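Local coordinates for protein glutathione S-transferase (Pseudomonas protegens, PDB 4IKH) that binds two glutathione molecules in adjoining pockets and is probably a glutathione transferase of the GST superfamily, at residues 95-100 / 119-124; 161-166 / 190-195. All blocks are in the same frame, centred on the assembly; numbering follows the deposited sequence.

Both contacts are buried, and both are made by aliphatic side chains with no hydrogen bond across them. Contact 1 (95-100 / 119-124) joins helix 92-103 of the thioredoxin-like half to helix 111-140 of the helical half, so it lies on the seam between the two domains. Contact 2 (161-166 / 190-195) lies within the helical domain and pairs helices 150-170 and 183-196. Their centres are about 16 Å apart. They also touch directly: Gln124 NE2 lies 3.2 Å from Trp191 CD1, and the ring of Phe123 packs on Leu162 and Val165. Contact 2 differs in having a bound glutathione at Trp191. Both contacts have residues that reach the second subunit.

Contact 1: 95-100 / 119-124; sequences ILIYLA and QWLMFQ
Leu121 packs against Leu96 and Ile97 at the domain interface of the GST fold. The contact is purely apolar and small, about 127 Å² in all. Leu121 divides its two methyls between the two partners. Leu121 CD1 meets Leu96 CD1 at 4.1 Å. Leu121 CD2 sits across the CG1-CD1 bond of Ile97, 3.8 Å from Ile97 CG1 and 3.9 Å from Ile97 CD1. Leu121 has CG anti to the backbone N (chi1 168°), which carries the fork across to helix 92-103. Ile97 CG1 and CD1 form one extended arm (chi2 178°), and both carbons touch the same methyl, Leu121 CD2. The backbones stay well apart, with 9.3 Å between Leu96 CA and Leu121 CA. Helix 92-103 follows the last strand of the thioredoxin-like sheet, and helix 111-140 opens the all-helical domain. Ala187 of helix 183-196 touches both Leu96 and Leu121, and Met39 of helix 31-43 packs on Leu96 as well. Met122 of the second subunit packs on Leu121. A glutathione site is near but not part of the contact: the side chain of Leu96 is about 5 Å from that of Ser92, a glutathione-binding residue one turn earlier.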
# COMPACT_ATOMS: atom_id res chain seq x y z
N ILE A 95 -6.24 3.75 -7.92
CA ILE A 95 -6.64 3.97 -9.31
C ILE A 95 -6.76 2.64 -10.07
O ILE A 95 -7.69 2.45 -10.86
CB ILE A 95 -5.65 4.93 -10.03
CG1 ILE A 95 -5.73 6.33 -9.41
CG2 ILE A 95 -5.94 4.99 -11.53
CD1 ILE A 95 -4.59 7.25 -9.80
N LEU A 96 -5.82 1.72 -9.83
CA LEU A 96 -5.87 0.39 -10.44
C LEU A 96 -7.17 -0.33 -10.09
O LEU A 96 -7.84 -0.86 -10.97
CB LEU A 96 -4.68 -0.47 -9.99
CG LEU A 96 -3.33 -0.11 -10.62
CD1 LEU A 96 -2.23 -1.05 -10.16
CD2 LEU A 96 -3.46 -0.14 -12.13
N ILE A 97 -7.52 -0.33 -8.81
CA ILE A 97 -8.74 -0.99 -8.35
C ILE A 97 -9.97 -0.31 -8.95
O ILE A 97 -10.91 -0.97 -9.38
CB ILE A 97 -8.86 -0.98 -6.82
CG1 ILE A 97 -7.84 -1.93 -6.18
CG2 ILE A 97 -10.27 -1.38 -6.38
CD1 ILE A 97 -7.89 -1.92 -4.65
N TYR A 98 -9.94 1.02 -8.97
CA TYR A 98 -11.04 1.78 -9.55
C TYR A 98 -11.25 1.41 -11.01
O TYR A 98 -12.34 1.01 -11.40
CB TYR A 98 -10.77 3.29 -9.44
CG TYR A 98 -11.77 4.12 -10.22
CD1 TYR A 98 -13.11 4.16 -9.86
CD2 TYR A 98 -11.37 4.86 -11.33
CE1 TYR A 98 -14.03 4.91 -10.58
CE2 TYR A 98 -12.28 5.61 -12.06
CZ TYR A 98 -13.60 5.63 -11.67
OH TYR A 98 -14.51 6.38 -12.39
N LEU A 99 -10.19 1.53 -11.81
CA LEU A 99 -10.28 1.24 -13.24
C LEU A 99 -10.63 -0.23 -13.50
O LEU A 99 -11.25 -0.55 -14.51
CB LEU A 99 -8.97 1.61 -13.94
CG LEU A 99 -8.55 3.08 -13.91
CD1 LEU A 99 -7.15 3.20 -14.48
CD2 LEU A 99 -9.51 3.96 -14.70
N ALA A 100 -10.25 -1.11 -12.58
CA ALA A 100 -10.60 -2.53 -12.71
C ALA A 100 -12.10 -2.73 -12.56
O ALA A 100 -12.73 -3.43 -13.37
CB ALA A 100 -9.86 -3.36 -11.68
N GLN A 119 -4.40 -8.66 -2.18
CA GLN A 119 -3.32 -9.03 -1.26
C GLN A 119 -1.93 -8.85 -1.88
O GLN A 119 -1.01 -8.32 -1.24
CB GLN A 119 -3.50 -10.49 -0.82
CG GLN A 119 -2.24 -11.19 -0.34
CD GLN A 119 -2.46 -12.69 -0.12
OE1 GLN A 119 -2.84 -13.12 0.96
NE2 GLN A 119 -2.19 -13.49 -1.16
N TRP A 120 -1.78 -9.29 -3.13
CA TRP A 120 -0.50 -9.12 -3.83
C TRP A 120 -0.30 -7.67 -4.24
O TRP A 120 0.82 -7.18 -4.29
CB TRP A 120 -0.37 -10.10 -5.02
CG TRP A 120 -0.08 -11.49 -4.51
CD1 TRP A 120 -0.93 -12.54 -4.45
CD2 TRP A 120 1.15 -11.92 -3.91
NE1 TRP A 120 -0.30 -13.62 -3.87
CE2 TRP A 120 0.97 -13.26 -3.52
CE3 TRP A 120 2.38 -11.30 -3.66
CZ2 TRP A 120 1.98 -13.99 -2.90
CZ3 TRP A 120 3.38 -12.03 -3.05
CH2 TRP A 120 3.18 -13.36 -2.68
N LEU A 121 -1.40 -6.97 -4.54
CA LEU A 121 -1.32 -5.54 -4.83
C LEU A 121 -0.83 -4.77 -3.60
O LEU A 121 -0.01 -3.86 -3.71
CB LEU A 121 -2.66 -4.99 -5.32
CG LEU A 121 -2.79 -3.46 -5.39
CD1 LEU A 121 -1.93 -2.84 -6.47
CD2 LEU A 121 -4.26 -3.04 -5.57
N MSE A 122 -1.33 -5.15 -2.42
CA MSE A 122 -0.87 -4.52 -1.18
C MSE A 122 0.60 -4.84 -0.91
O MSE A 122 1.35 -3.97 -0.46
CB MSE A 122 -1.73 -4.96 0.00
CG MSE A 122 -3.14 -4.47 -0.08
SE MSE A 122 -3.19 -2.51 -0.11
CE MSE A 122 -5.12 -2.39 0.06
N PHE A 123 1.00 -6.07 -1.18
CA PHE A 123 2.41 -6.47 -1.10
C PHE A 123 3.30 -5.53 -1.90
O PHE A 123 4.38 -5.16 -1.46
CB PHE A 123 2.56 -7.92 -1.58
CG PHE A 123 3.99 -8.38 -1.71
CD1 PHE A 123 4.71 -8.79 -0.60
CD2 PHE A 123 4.59 -8.45 -2.96
CE1 PHE A 123 6.02 -9.26 -0.73
CE2 PHE A 123 5.91 -8.91 -3.11
CZ PHE A 123 6.62 -9.30 -1.98
N GLN A 124 2.84 -5.15 -3.09
CA GLN A 124 3.58 -4.19 -3.91
C GLN A 124 3.51 -2.78 -3.30
O GLN A 124 4.53 -2.10 -3.15
CB GLN A 124 2.99 -4.16 -5.32
CG GLN A 124 3.79 -3.30 -6.30
CD GLN A 124 3.54 -1.80 -6.15
OE1 GLN A 124 2.40 -1.34 -6.10
NE2 GLN A 124 4.63 -1.03 -6.08

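Contact 2: 161-166 / 190-195; sequences RLLGVL and PWIRNL. With GSH (glutathione), chain D.
Leu166 and Ile192 meet tip to tip in the apolar part of this contact, with Leu166 CD2 3.7 Å from Ile192 CD1. Ile192 is extended through CG1 (chi2 161°), which brings its CD1 to the Leu166 fork. Leu163 makes longer contacts, but with two partners. Leu163 CD1 is 4.2 Å from Leu195 CD2, and Leu163 CD2 is 4.5 Å from Ile192 CG1. The axes of segments 161-166 and 190-195 come within 12.9 Å and cross at -134°, and it is mainly the outer carbons of the side chains that meet. Val213 of helix 211-220 touches Leu163, Leu166 and Ile192.

The ligand contacts are made by Trp191. Trp191 CZ2 lies 3.3 Å from GSH O31, a carboxylate oxygen that approaches the ring obliquely. Trp191 CH2 is 3.5 Å from GSH CB2, while GSH C2 lies in the ring plane at the edge.

Polar bonding runs to other parts of the chain: Trp191 NE1 is hydrogen-bonded to Asn32 OD1, and Asn32 ND2 also binds this glutathione. An alanine in place of Trp191 would probably leave Asn32 OD1 without this donor and remove the indole edge that touches the glutathione. Together these helices form part of the GST C-terminal helical domain, with Trp191 lining one of the two glutathione pockets.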
# COMPACT_ATOMS: atom_id res chain seq x y z
N ARG A 161 15.03 -9.72 -0.19
CA ARG A 161 14.03 -10.51 0.53
C ARG A 161 12.68 -10.47 -0.18
O ARG A 161 12.03 -11.51 -0.34
CB ARG A 161 13.88 -10.01 1.98
CG ARG A 161 13.04 -10.93 2.88
CD ARG A 161 12.56 -10.17 4.13
NE ARG A 161 11.68 -9.07 3.77
CZ ARG A 161 10.39 -9.21 3.49
NH1 ARG A 161 9.84 -10.42 3.54
NH2 ARG A 161 9.64 -8.17 3.16
N LEU A 162 12.26 -9.28 -0.62
CA LEU A 162 10.99 -9.15 -1.35
C LEU A 162 11.03 -9.91 -2.69
O LEU A 162 10.06 -10.58 -3.04
CB LEU A 162 10.67 -7.68 -1.60
CG LEU A 162 10.30 -6.82 -0.38
CD1 LEU A 162 10.66 -5.37 -0.63
CD2 LEU A 162 8.81 -6.96 -0.12
N LEU A 163 12.13 -9.79 -3.42
CA LEU A 163 12.29 -10.46 -4.71
C LEU A 163 12.21 -11.98 -4.55
O LEU A 163 11.60 -12.67 -5.38
CB LEU A 163 13.62 -10.07 -5.37
CG LEU A 163 13.65 -8.68 -6.01
CD1 LEU A 163 15.07 -8.23 -6.30
CD2 LEU A 163 12.80 -8.65 -7.28
N GLY A 164 12.80 -12.49 -3.47
CA GLY A 164 12.78 -13.91 -3.19
C GLY A 164 11.39 -14.39 -2.81
O GLY A 164 11.02 -15.52 -3.11
N VAL A 165 10.62 -13.54 -2.13
CA VAL A 165 9.26 -13.90 -1.79
C VAL A 165 8.48 -14.04 -3.08
O VAL A 165 7.75 -15.02 -3.30
CB VAL A 165 8.59 -12.82 -0.89
CG1 VAL A 165 7.08 -13.01 -0.87
CG2 VAL A 165 9.16 -12.88 0.52
N LEU A 166 8.65 -13.06 -3.96
CA LEU A 166 7.97 -13.06 -5.24
C LEU A 166 8.48 -14.20 -6.14
O LEU A 166 7.70 -14.83 -6.88
CB LEU A 166 8.19 -11.72 -5.93
CG LEU A 166 7.35 -11.52 -7.19
CD1 LEU A 166 5.89 -11.39 -6.81
CD2 LEU A 166 7.83 -10.29 -7.95
N PRO A 190 6.46 -2.93 -13.31
CA PRO A 190 7.12 -1.66 -13.63
C PRO A 190 8.19 -1.29 -12.60
O PRO A 190 9.16 -0.61 -12.94
CB PRO A 190 5.98 -0.65 -13.55
CG PRO A 190 4.78 -1.44 -13.94
CD PRO A 190 4.99 -2.79 -13.30
N TRP A 191 8.00 -1.73 -11.35
CA TRP A 191 8.99 -1.46 -10.31
C TRP A 191 10.23 -2.34 -10.42
O TRP A 191 11.35 -1.89 -10.20
CB TRP A 191 8.37 -1.60 -8.92
CG TRP A 191 7.92 -0.28 -8.34
CD1 TRP A 191 6.63 0.17 -8.21
CD2 TRP A 191 8.76 0.77 -7.86
NE1 TRP A 191 6.63 1.43 -7.65
CE2 TRP A 191 7.92 1.82 -7.42
CE3 TRP A 191 10.15 0.93 -7.74
CZ2 TRP A 191 8.42 3.01 -6.89
CZ3 TRP A 191 10.64 2.10 -7.20
CH2 TRP A 191 9.78 3.13 -6.78
N ILE A 192 10.03 -3.62 -10.76
CA ILE A 192 11.16 -4.52 -10.95
C ILE A 192 11.98 -4.03 -12.14
O ILE A 192 13.21 -3.97 -12.07
CB ILE A 192 10.70 -5.97 -11.13
CG1 ILE A 192 9.94 -6.40 -9.86
CG2 ILE A 192 11.89 -6.89 -11.35
CD1 ILE A 192 9.06 -7.59 -10.08
N ARG A 193 11.29 -3.64 -13.20
CA ARG A 193 11.94 -3.02 -14.36
C ARG A 193 12.76 -1.79 -13.96
O ARG A 193 13.89 -1.61 -14.41
CB ARG A 193 10.88 -2.61 -15.38
CG ARG A 193 11.43 -1.83 -16.57
CD ARG A 193 10.32 -1.55 -17.58
NE ARG A 193 10.80 -0.81 -18.74
CZ ARG A 193 10.85 0.52 -18.81
NH1 ARG A 193 10.44 1.26 -17.80
NH2 ARG A 193 11.30 1.10 -19.91
N ASN A 194 12.20 -0.94 -13.12
CA ASN A 194 12.87 0.29 -12.78
C ASN A 194 14.09 0.03 -11.89
O ASN A 194 15.12 0.68 -12.04
CB ASN A 194 11.88 1.25 -12.11
CG ASN A 194 12.50 2.59 -11.76
OD1 ASN A 194 12.70 3.45 -12.63
ND2 ASN A 194 12.80 2.79 -10.49
N LEU A 195 13.97 -0.93 -10.98
CA LEU A 195 15.08 -1.27 -10.08
C LEU A 195 16.33 -1.65 -10.86
O LEU A 195 17.45 -1.20 -10.55
CB LEU A 195 14.67 -2.43 -9.16
CG LEU A 195 15.69 -2.85 -8.10
CD1 LEU A 195 15.81 -1.76 -7.04
CD2 LEU A 195 15.29 -4.17 -7.45
N1 GSH D . 12.06 13.05 -3.64
CA1 GSH D . 11.34 12.15 -2.82
C1 GSH D . 12.28 11.18 -2.16
O11 GSH D . 13.51 11.45 -2.06
O12 GSH D . 11.83 10.08 -1.70
CB1 GSH D . 10.37 11.40 -3.67
CG1 GSH D . 11.08 10.64 -4.80
CD1 GSH D . 10.09 9.60 -5.26
OE1 GSH D . 8.91 9.89 -5.25
N2 GSH D . 10.51 8.26 -5.68
CA2 GSH D . 9.52 7.30 -6.09
C2 GSH D . 9.25 6.33 -4.95
O2 GSH D . 10.18 5.96 -4.21
CB2 GSH D . 10.00 6.54 -7.28
SG2 GSH D . 10.20 7.60 -8.69
N3 GSH D . 7.91 5.81 -4.67
CA3 GSH D . 7.73 4.88 -3.56
C3 GSH D . 6.49 4.05 -3.69
O31 GSH D . 5.95 3.85 -4.81
O32 GSH D . 5.98 3.52 -2.69